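Side-chain contacts in aminofutalosine deaminase (Helicobacter pylori, PDB 7LKK), which deaminates aminofutalosine in the menaquinone pathway, probably accepts adenosine as well, and carries an iron(III) ion at its active site: residues Q64-S69 with V412-L417; S90-S95 with L100-N105; S206-A211 with D264-T269. All coordinates share one frame; numbering follows the deposited sequence.

Contact 1: residues Q64-S69 with V412-L417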
loop_
_atom_site.group_PDB
_atom_site.type_symbol
_atom_site.label_atom_id
_atom_site.label_comp_id
_atom_site.label_asym_id
_atom_site.label_seq_id
_atom_site.Cartn_x
_atom_site.Cartn_y
_atom_site.Cartn_z
ATOM N N GLN A 64 -4.599 -33.622 7.882
ATOM C CA GLN A 64 -5.266 -32.415 8.364
ATOM C C GLN A 64 -5.898 -31.648 7.203
ATOM O O GLN A 64 -5.285 -31.500 6.141
ATOM C CB GLN A 64 -4.281 -31.491 9.090
ATOM C CG GLN A 64 -4.002 -31.901 10.515
ATOM C CD GLN A 64 -3.440 -30.767 11.340
ATOM O OE1 GLN A 64 -2.287 -30.372 11.171
ATOM N NE2 GLN A 64 -4.258 -30.230 12.238
ATOM N N PHE A 65 -7.124 -31.161 7.409
ATOM C CA PHE A 65 -7.814 -30.296 6.455
ATOM C C PHE A 65 -8.069 -28.948 7.111
ATOM O O PHE A 65 -8.511 -28.890 8.263
ATOM C CB PHE A 65 -9.144 -30.898 5.981
ATOM C CG PHE A 65 -9.779 -30.141 4.846
ATOM C CD1 PHE A 65 -9.388 -30.376 3.537
ATOM C CD2 PHE A 65 -10.752 -29.180 5.088
ATOM C CE1 PHE A 65 -9.960 -29.678 2.491
ATOM C CE2 PHE A 65 -11.327 -28.477 4.045
ATOM C CZ PHE A 65 -10.933 -28.726 2.744
ATOM N N PHE A 66 -7.796 -27.871 6.378
ATOM C CA PHE A 66 -7.940 -26.507 6.881
ATOM C C PHE A 66 -9.099 -25.842 6.142
ATOM O O PHE A 66 -8.940 -25.359 5.017
ATOM C CB PHE A 66 -6.636 -25.731 6.719
ATOM C CG PHE A 66 -5.517 -26.250 7.579
ATOM C CD1 PHE A 66 -5.313 -25.748 8.853
ATOM C CD2 PHE A 66 -4.675 -27.250 7.115
ATOM C CE1 PHE A 66 -4.286 -26.228 9.648
ATOM C CE2 PHE A 66 -3.650 -27.734 7.904
ATOM C CZ PHE A 66 -3.454 -27.223 9.173
ATOM N N GLU A 67 -10.265 -25.832 6.779
ATOM C CA GLU A 67 -11.440 -25.190 6.207
ATOM C C GLU A 67 -11.242 -23.681 6.116
ATOM O O GLU A 67 -10.586 -23.066 6.961
ATOM C CB GLU A 67 -12.671 -25.503 7.057
ATOM C CG GLU A 67 -13.992 -25.468 6.312
ATOM C CD GLU A 67 -15.173 -25.752 7.223
ATOM O OE1 GLU A 67 -16.308 -25.372 6.867
ATOM O OE2 GLU A 67 -14.963 -26.355 8.299
ATOM N N ASN A 68 -11.815 -23.087 5.066
ATOM C CA ASN A 68 -11.771 -21.641 4.838
ATOM C C ASN A 68 -10.341 -21.115 4.808
ATOM O O ASN A 68 -10.070 -19.988 5.229
ATOM C CB ASN A 68 -12.601 -20.891 5.883
ATOM C CG ASN A 68 -14.076 -21.209 5.781
ATOM O OD1 ASN A 68 -14.547 -21.669 4.739
ATOM N ND2 ASN A 68 -14.812 -20.977 6.860
ATOM N N SER A 69 -9.419 -21.927 4.303
ATOM C CA SER A 69 -8.008 -21.589 4.280
ATOM C C SER A 69 -7.472 -21.760 2.866
ATOM O O SER A 69 -8.121 -22.340 1.994
ATOM C CB SER A 69 -7.216 -22.453 5.268
ATOM O OG SER A 69 -7.757 -22.339 6.574
ATOM N N VAL A 412 0.925 -16.257 8.384
ATOM C CA VAL A 412 0.701 -17.643 8.003
ATOM C C VAL A 412 0.220 -18.442 9.211
ATOM O O VAL A 412 0.598 -18.176 10.361
ATOM C CB VAL A 412 1.980 -18.245 7.390
ATOM C CG1 VAL A 412 2.973 -18.661 8.471
ATOM C CG2 VAL A 412 1.639 -19.411 6.479
ATOM N N GLU A 413 -0.649 -19.418 8.950
ATOM C CA GLU A 413 -1.166 -20.297 9.990
ATOM C C GLU A 413 -0.330 -21.562 10.129
ATOM O O GLU A 413 -0.116 -22.048 11.244
ATOM C CB GLU A 413 -2.621 -20.663 9.692
ATOM C CG GLU A 413 -3.375 -21.235 10.878
ATOM C CD GLU A 413 -4.736 -21.782 10.489
ATOM O OE1 GLU A 413 -5.151 -21.575 9.330
ATOM O OE2 GLU A 413 -5.388 -22.420 11.343
ATOM N N ARG A 414 0.141 -22.105 9.010
ATOM C CA ARG A 414 1.082 -23.213 9.009
ATOM C C ARG A 414 2.156 -22.939 7.971
ATOM O O ARG A 414 1.856 -22.519 6.850
ATOM C CB ARG A 414 0.396 -24.552 8.700
ATOM C CG ARG A 414 -0.577 -25.014 9.763
ATOM C CD ARG A 414 0.149 -25.415 11.037
ATOM N NE ARG A 414 -0.734 -26.107 11.973
ATOM C CZ ARG A 414 -1.661 -25.508 12.713
ATOM N NH1 ARG A 414 -1.837 -24.196 12.636
ATOM N NH2 ARG A 414 -2.415 -26.224 13.536
ATOM N N LEU A 415 3.407 -23.170 8.353
ATOM C CA LEU A 415 4.530 -23.087 7.430
ATOM C C LEU A 415 5.316 -24.382 7.527
ATOM O O LEU A 415 5.788 -24.744 8.610
ATOM C CB LEU A 415 5.424 -21.881 7.741
ATOM C CG LEU A 415 6.610 -21.673 6.796
ATOM C CD1 LEU A 415 6.137 -21.510 5.359
ATOM C CD2 LEU A 415 7.444 -20.475 7.228
ATOM N N PHE A 416 5.437 -25.083 6.405
ATOM C CA PHE A 416 6.261 -26.279 6.296
ATOM C C PHE A 416 7.409 -25.985 5.344
ATOM O O PHE A 416 7.185 -25.483 4.238
ATOM C CB PHE A 416 5.452 -27.475 5.787
ATOM C CG PHE A 416 4.317 -27.875 6.687
ATOM C CD1 PHE A 416 3.070 -27.288 6.552
ATOM C CD2 PHE A 416 4.493 -28.848 7.656
ATOM C CE1 PHE A 416 2.022 -27.657 7.374
ATOM C CE2 PHE A 416 3.449 -29.222 8.482
ATOM C CZ PHE A 416 2.212 -28.624 8.341
ATOM N N LEU A 417 8.631 -26.288 5.776
ATOM C CA LEU A 417 9.824 -26.095 4.961
ATOM C C LEU A 417 10.580 -27.410 4.908
ATOM O O LEU A 417 10.981 -27.940 5.950
ATOM C CB LEU A 417 10.707 -24.977 5.523
ATOM C CG LEU A 417 10.099 -23.575 5.445
ATOM C CD1 LEU A 417 11.073 -22.523 5.960
ATOM C CD2 LEU A 417 9.658 -23.255 4.024
HETATM O O HOH W 1 -1.839 -28.646 12.878
#

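Contact 2: residues S90-S95 with L100-N105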
loop_
_atom_site.group_PDB
_atom_site.type_symbol
_atom_site.label_atom_id
_atom_site.label_comp_id
_atom_site.label_asym_id
_atom_site.label_seq_id
_atom_site.Cartn_x
_atom_site.Cartn_y
_atom_site.Cartn_z
ATOM N N SER A 90 16.872 6.780 8.565
ATOM C CA SER A 90 18.254 7.215 8.390
ATOM C C SER A 90 18.535 7.709 6.977
ATOM O O SER A 90 19.478 8.486 6.783
ATOM C CB SER A 90 19.220 6.079 8.739
ATOM O OG SER A 90 19.089 5.689 10.096
ATOM N N PHE A 91 17.742 7.291 5.994
ATOM C CA PHE A 91 17.983 7.613 4.595
ATOM C C PHE A 91 16.855 8.480 4.051
ATOM O O PHE A 91 15.696 8.346 4.454
ATOM C CB PHE A 91 18.117 6.339 3.744
ATOM C CG PHE A 91 19.146 5.365 4.254
ATOM C CD1 PHE A 91 20.326 5.813 4.828
ATOM C CD2 PHE A 91 18.938 4.000 4.149
ATOM C CE1 PHE A 91 21.273 4.916 5.296
ATOM C CE2 PHE A 91 19.882 3.098 4.614
ATOM C CZ PHE A 91 21.050 3.559 5.187
ATOM N N ASP A 92 17.209 9.385 3.142
ATOM C CA ASP A 92 16.236 10.275 2.527
ATOM C C ASP A 92 15.462 9.559 1.425
ATOM O O ASP A 92 15.996 8.704 0.715
ATOM C CB ASP A 92 16.924 11.508 1.942
ATOM C CG ASP A 92 17.525 12.408 3.007
ATOM O OD1 ASP A 92 17.202 12.234 4.201
ATOM O OD2 ASP A 92 18.323 13.294 2.641
ATOM N N TYR A 93 14.192 9.924 1.286
ATOM C CA TYR A 93 13.334 9.408 0.231
ATOM C C TYR A 93 12.815 10.564 -0.617
ATOM O O TYR A 93 12.901 11.732 -0.231
ATOM C CB TYR A 93 12.161 8.602 0.809
ATOM C CG TYR A 93 12.593 7.356 1.553
ATOM C CD1 TYR A 93 13.532 6.489 1.009
ATOM C CD2 TYR A 93 12.070 7.054 2.803
ATOM C CE1 TYR A 93 13.935 5.351 1.686
ATOM C CE2 TYR A 93 12.463 5.919 3.487
ATOM C CZ TYR A 93 13.395 5.071 2.923
ATOM O OH TYR A 93 13.790 3.941 3.600
ATOM N N GLY A 94 12.281 10.224 -1.786
ATOM C CA GLY A 94 11.765 11.204 -2.722
ATOM C C GLY A 94 12.614 11.392 -3.957
ATOM O O GLY A 94 12.148 12.013 -4.923
ATOM N N SER A 95 13.843 10.884 -3.954
ATOM C CA SER A 95 14.716 10.898 -5.116
ATOM C C SER A 95 15.762 9.815 -4.912
ATOM O O SER A 95 16.100 9.473 -3.776
ATOM C CB SER A 95 15.381 12.265 -5.317
ATOM O OG SER A 95 16.258 12.565 -4.246
ATOM N N LEU A 100 20.706 7.826 -2.246
ATOM C CA LEU A 100 22.067 7.303 -2.313
ATOM C C LEU A 100 23.047 8.209 -1.575
ATOM O O LEU A 100 23.925 7.725 -0.852
ATOM C CB LEU A 100 22.491 7.121 -3.771
ATOM C CG LEU A 100 23.866 6.492 -4.010
ATOM C CD1 LEU A 100 24.044 5.223 -3.185
ATOM C CD2 LEU A 100 24.077 6.209 -5.491
ATOM N N GLY A 101 22.916 9.523 -1.756
ATOM C CA GLY A 101 23.756 10.450 -1.018
ATOM C C GLY A 101 23.614 10.305 0.485
ATOM O O GLY A 101 24.596 10.412 1.223
ATOM N N SER A 102 22.388 10.066 0.961
ATOM C CA SER A 102 22.183 9.898 2.397
ATOM C C SER A 102 22.744 8.572 2.893
ATOM O O SER A 102 23.240 8.497 4.023
ATOM C CB SER A 102 20.696 10.019 2.743
ATOM O OG SER A 102 19.976 8.864 2.347
ATOM N N VAL A 103 22.673 7.520 2.074
ATOM C CA VAL A 103 23.256 6.238 2.461
ATOM C C VAL A 103 24.766 6.376 2.618
ATOM O O VAL A 103 25.356 5.910 3.600
ATOM C CB VAL A 103 22.896 5.148 1.434
ATOM C CG1 VAL A 103 23.682 3.872 1.709
ATOM C CG2 VAL A 103 21.397 4.871 1.449
ATOM N N LEU A 104 25.409 7.039 1.656
ATOM C CA LEU A 104 26.854 7.215 1.718
ATOM C C LEU A 104 27.248 8.127 2.875
ATOM O O LEU A 104 28.205 7.835 3.603
ATOM C CB LEU A 104 27.367 7.761 0.388
ATOM C CG LEU A 104 27.276 6.793 -0.793
ATOM C CD1 LEU A 104 26.917 7.533 -2.066
ATOM C CD2 LEU A 104 28.575 6.027 -0.965
ATOM N N ASN A 105 26.521 9.233 3.062
ATOM C CA ASN A 105 26.803 10.134 4.174
ATOM C C ASN A 105 26.565 9.477 5.526
ATOM O O ASN A 105 27.121 9.932 6.532
ATOM C CB ASN A 105 25.953 11.402 4.053
ATOM C CG ASN A 105 26.388 12.287 2.902
ATOM O OD1 ASN A 105 27.524 12.203 2.437
ATOM N ND2 ASN A 105 25.486 13.145 2.437
#

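Contact 3: residues S206-A211 with D264-T269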
loop_
_atom_site.group_PDB
_atom_site.type_symbol
_atom_site.label_atom_id
_atom_site.label_comp_id
_atom_site.label_asym_id
_atom_site.label_seq_id
_atom_site.Cartn_x
_atom_site.Cartn_y
_atom_site.Cartn_z
ATOM N N SER A 206 35.706 -9.659 -13.619
ATOM C CA SER A 206 36.346 -10.622 -12.729
ATOM C C SER A 206 35.323 -11.322 -11.843
ATOM O O SER A 206 35.406 -12.537 -11.632
ATOM C CB SER A 206 37.409 -9.925 -11.879
ATOM O OG SER A 206 38.149 -10.867 -11.125
ATOM N N VAL A 207 34.352 -10.571 -11.316
ATOM C CA VAL A 207 33.304 -11.185 -10.505
ATOM C C VAL A 207 32.477 -12.147 -11.348
ATOM O O VAL A 207 32.156 -13.260 -10.912
ATOM C CB VAL A 207 32.422 -10.103 -9.853
ATOM C CG1 VAL A 207 31.276 -10.744 -9.083
ATOM C CG2 VAL A 207 33.252 -9.211 -8.936
ATOM N N ILE A 208 32.143 -11.744 -12.577
ATOM C CA ILE A 208 31.348 -12.597 -13.458
ATOM C C ILE A 208 32.107 -13.875 -13.787
ATOM O O ILE A 208 31.527 -14.967 -13.838
ATOM C CB ILE A 208 30.957 -11.824 -14.731
ATOM C CG1 ILE A 208 29.939 -10.731 -14.400
ATOM C CG2 ILE A 208 30.424 -12.768 -15.802
ATOM C CD1 ILE A 208 29.907 -9.600 -15.407
ATOM N N GLN A 209 33.418 -13.760 -14.012
ATOM C CA GLN A 209 34.229 -14.945 -14.271
ATOM C C GLN A 209 34.277 -15.856 -13.052
ATOM O O GLN A 209 34.201 -17.084 -13.186
ATOM C CB GLN A 209 35.640 -14.537 -14.693
ATOM C CG GLN A 209 36.475 -15.692 -15.224
ATOM C CD GLN A 209 35.881 -16.303 -16.479
ATOM O OE1 GLN A 209 35.759 -15.639 -17.508
ATOM N NE2 GLN A 209 35.501 -17.573 -16.396
ATOM N N LEU A 210 34.413 -15.274 -11.857
ATOM C CA LEU A 210 34.409 -16.072 -10.635
ATOM C C LEU A 210 33.094 -16.824 -10.470
ATOM O O LEU A 210 33.078 -17.971 -10.008
ATOM C CB LEU A 210 34.666 -15.178 -9.423
ATOM C CG LEU A 210 34.590 -15.864 -8.058
ATOM C CD1 LEU A 210 35.769 -16.809 -7.863
ATOM C CD2 LEU A 210 34.533 -14.837 -6.942
ATOM N N ALA A 211 31.980 -16.192 -10.847
ATOM C CA ALA A 211 30.689 -16.868 -10.787
ATOM C C ALA A 211 30.639 -18.050 -11.748
ATOM O O ALA A 211 30.119 -19.117 -11.404
ATOM C CB ALA A 211 29.567 -15.878 -11.089
ATOM N N ASP A 264 25.968 -6.687 -21.903
ATOM C CA ASP A 264 26.706 -7.724 -22.618
ATOM C C ASP A 264 27.691 -8.471 -21.728
ATOM O O ASP A 264 28.044 -9.611 -22.046
ATOM C CB ASP A 264 27.440 -7.118 -23.815
ATOM C CG ASP A 264 26.493 -6.646 -24.900
ATOM O OD1 ASP A 264 25.269 -6.860 -24.760
ATOM O OD2 ASP A 264 26.972 -6.054 -25.891
ATOM N N MET A 265 28.138 -7.861 -20.624
ATOM C CA MET A 265 29.018 -8.566 -19.694
ATOM C C MET A 265 28.381 -9.847 -19.174
ATOM O O MET A 265 29.090 -10.818 -18.886
ATOM C CB MET A 265 29.379 -7.665 -18.514
ATOM C CG MET A 265 30.333 -6.532 -18.830
ATOM S SD MET A 265 30.985 -5.814 -17.309
ATOM C CE MET A 265 29.460 -5.432 -16.447
ATOM N N PHE A 266 27.057 -9.863 -19.028
ATOM C CA PHE A 266 26.336 -10.997 -18.472
ATOM C C PHE A 266 25.827 -11.952 -19.546
ATOM O O PHE A 266 24.944 -12.769 -19.266
ATOM C CB PHE A 266 25.173 -10.499 -17.609
ATOM C CG PHE A 266 25.599 -9.587 -16.490
ATOM C CD1 PHE A 266 25.887 -10.099 -15.236
ATOM C CD2 PHE A 266 25.719 -8.224 -16.696
ATOM C CE1 PHE A 266 26.286 -9.266 -14.207
ATOM C CE2 PHE A 266 26.119 -7.385 -15.671
ATOM C CZ PHE A 266 26.400 -7.906 -14.424
ATOM N N LYS A 267 26.370 -11.862 -20.759
ATOM C CA LYS A 267 25.953 -12.730 -21.852
ATOM C C LYS A 267 26.088 -14.199 -21.468
ATOM O O LYS A 267 27.117 -14.621 -20.932
ATOM C CB LYS A 267 26.785 -12.428 -23.101
ATOM C CG LYS A 267 26.531 -13.363 -24.268
ATOM C CD LYS A 267 27.021 -12.761 -25.573
ATOM C CE LYS A 267 28.018 -13.673 -26.267
ATOM N NZ LYS A 267 29.405 -13.461 -25.764
ATOM N N ASP A 268 25.038 -14.970 -21.745
ATOM C CA ASP A 268 24.986 -16.406 -21.470
ATOM C C ASP A 268 25.286 -16.705 -20.000
ATOM O O ASP A 268 26.196 -17.461 -19.658
ATOM C CB ASP A 268 25.944 -17.172 -22.389
ATOM C CG ASP A 268 25.660 -16.935 -23.860
ATOM O OD1 ASP A 268 26.588 -16.532 -24.591
ATOM O OD2 ASP A 268 24.509 -17.155 -24.289
ATOM N N THR A 269 24.484 -16.098 -19.126
ATOM C CA THR A 269 24.590 -16.305 -17.689
ATOM C C THR A 269 23.191 -16.465 -17.106
ATOM O O THR A 269 22.183 -16.246 -17.779
ATOM C CB THR A 269 25.312 -15.143 -16.987
ATOM O OG1 THR A 269 24.653 -13.910 -17.303
ATOM C CG2 THR A 269 26.772 -15.063 -17.415
#

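Contact 1: residues Q64-S69 with V412-L417
Arg414 packs against the outer end of the Phe66 ring, and its side chain can be traced atom by atom. Its CB starts 4.7 Å from Phe66 CZ. CG makes the tightest contact, 3.7 Å from Phe66 CZ, approaching the ring obliquely. A bend about CB-CG (chi2 -69°) then turns the chain so that one guanidinium face is presented to the CE1/CZ end of the ring. Phe66 CE1 lies over the centre of that face, 4.1 Å from Arg414 CZ, with the two planes 77° apart, so the ring offers its rim to the flat cation and does not stack on it. At the tip, NH1 donates to the peptide oxygen Glu413 O at 3.1 Å and 161°, nearly in the guanidinium plane but well above the carbonyl plane. NH2 donates 2.6 Å to water 1, whose own proton goes to Gln64 OE1 at 2.5 Å, a short bridge between the segments. These two bonds fix the rotation of the group.

Glu413 and Arg414 form a classic beta bulge opposite Val389, which explains why two consecutive residues both point at 64-69. Phe66 also packs on Val389, and from Phe66 to Ser69 the chain makes a type II turn out of the four-stranded sheet, consistent with the small beta domain that amidohydrolases carry beside their barrel. Beyond the ring, the Glu413 carboxylate places OE2 at the Phe66 edge, while its OE1 stays 3.9 Å from Ser69 OG. That hydroxyl instead donates to Glu67 O, 2.9 Å away across the turn.

Contact 2: residues S90-S95 with L100-N105
Phe91 and Ser102 bring their CA atoms to within 5.3 Å, so the irregular chain 90-95 lies close against the second half of helix 96-106, which follows it. The bond across this gap runs from Asp92 N to Ser102 OG, 2.9 Å long with an angle of 158° at the hydrogen. The Ser102 hydroxyl sits between its own backbone N and carbonyl carbon (chi1 74°), a rotamer that lets it accept from Asp92 while donating back to Trp99 O in the preceding turn, with Gly98 O as a weak further partner. The same OG touches Phe91 CB at 3.4 Å, and Asp92 CG lies alongside Ser102 CB at 4.0 Å.

One residue along the helix, Val103 sends CG2 straight down onto the face of Phe91. The methyl is 3.5 Å from the ring centroid and only 8° off the normal, a centred CH-pi contact. The side chain of Val103 comes within about 4 Å of the bound methylthio-coformycin, and Trp99 of this helix lines that pocket, consistent with the contact backing one wall of the active site.

On the loop side, Gln400 of the second subunit donates to Tyr93 O. Ser95 OG caps the helix start through Gly98 N, and Ile110 packs on Phe91. The loop after strand 69-80 is thus folded against helix 96-106, whose Leu100 and Leu104 rest on Phe242 of helix 242-247.

Contact 3: residues S206-A211 with D264-T269
Ile208 drives its terminal methyl between Met265 and Phe266. CD1 stands over one face of the Phe266 ring, 4.0 Å from the centroid and 17° off the normal, displaced toward the CE1 rim, which it meets at 3.8 Å. The same methyl lies 3.7 Å from Met265 CB, while CG1 follows it along the ring at 3.9 Å from Phe266 CE1. The second branch, CG2, anti to the backbone N, comes to Met265 O at 3.9 Å, an oxygen that CD1 also approaches, so both arms of the isoleucine are used.

Met265 and Phe266 are the two central residues of a type I turn, closed by Lys267 N to Asp264 O at 3.1 Å. Farther out, the ring of Tyr262 and the side chain of Val291 adjoin Phe266, and Met265 also packs on Ala204 and Leu205 of the helix. Salt bridges from Asp264, which opens the turn, to Arg286 and from Asp268, just past it, to Lys292 tie this loop to helix 281-291 and the residue after it.

Phe266 lies about 9 Å, side chain to side chain, from the iron ligand His221. Buried apolar contact between an outer helix, here 201-213, and the connection entering barrel strand 269-275 belongs to the alpha/beta barrel of amidohydrolases.

From the N terminus, the chain first leaves the small four-stranded sheet at 64-69, but contact 1 closes only when 412-417 returns, enclosing most of the chain, the barrel included. Within that large loop, contact 2 closes early and locally, folding 90-95 onto the helix 96-106 just after strand 69-80. Contact 3 opens later and closes over 53 residues, spanning strand 218-222. Contacts 2 and 3 thus follow in series, and both nest inside contact 1 without crossing. Contact 1 joins the two beta regions beside the barrel, about 41 Å between centres from either of the others, whereas contacts 2 and 3 belong to the catalytic barrel, their nearest atoms about 17 Å apart.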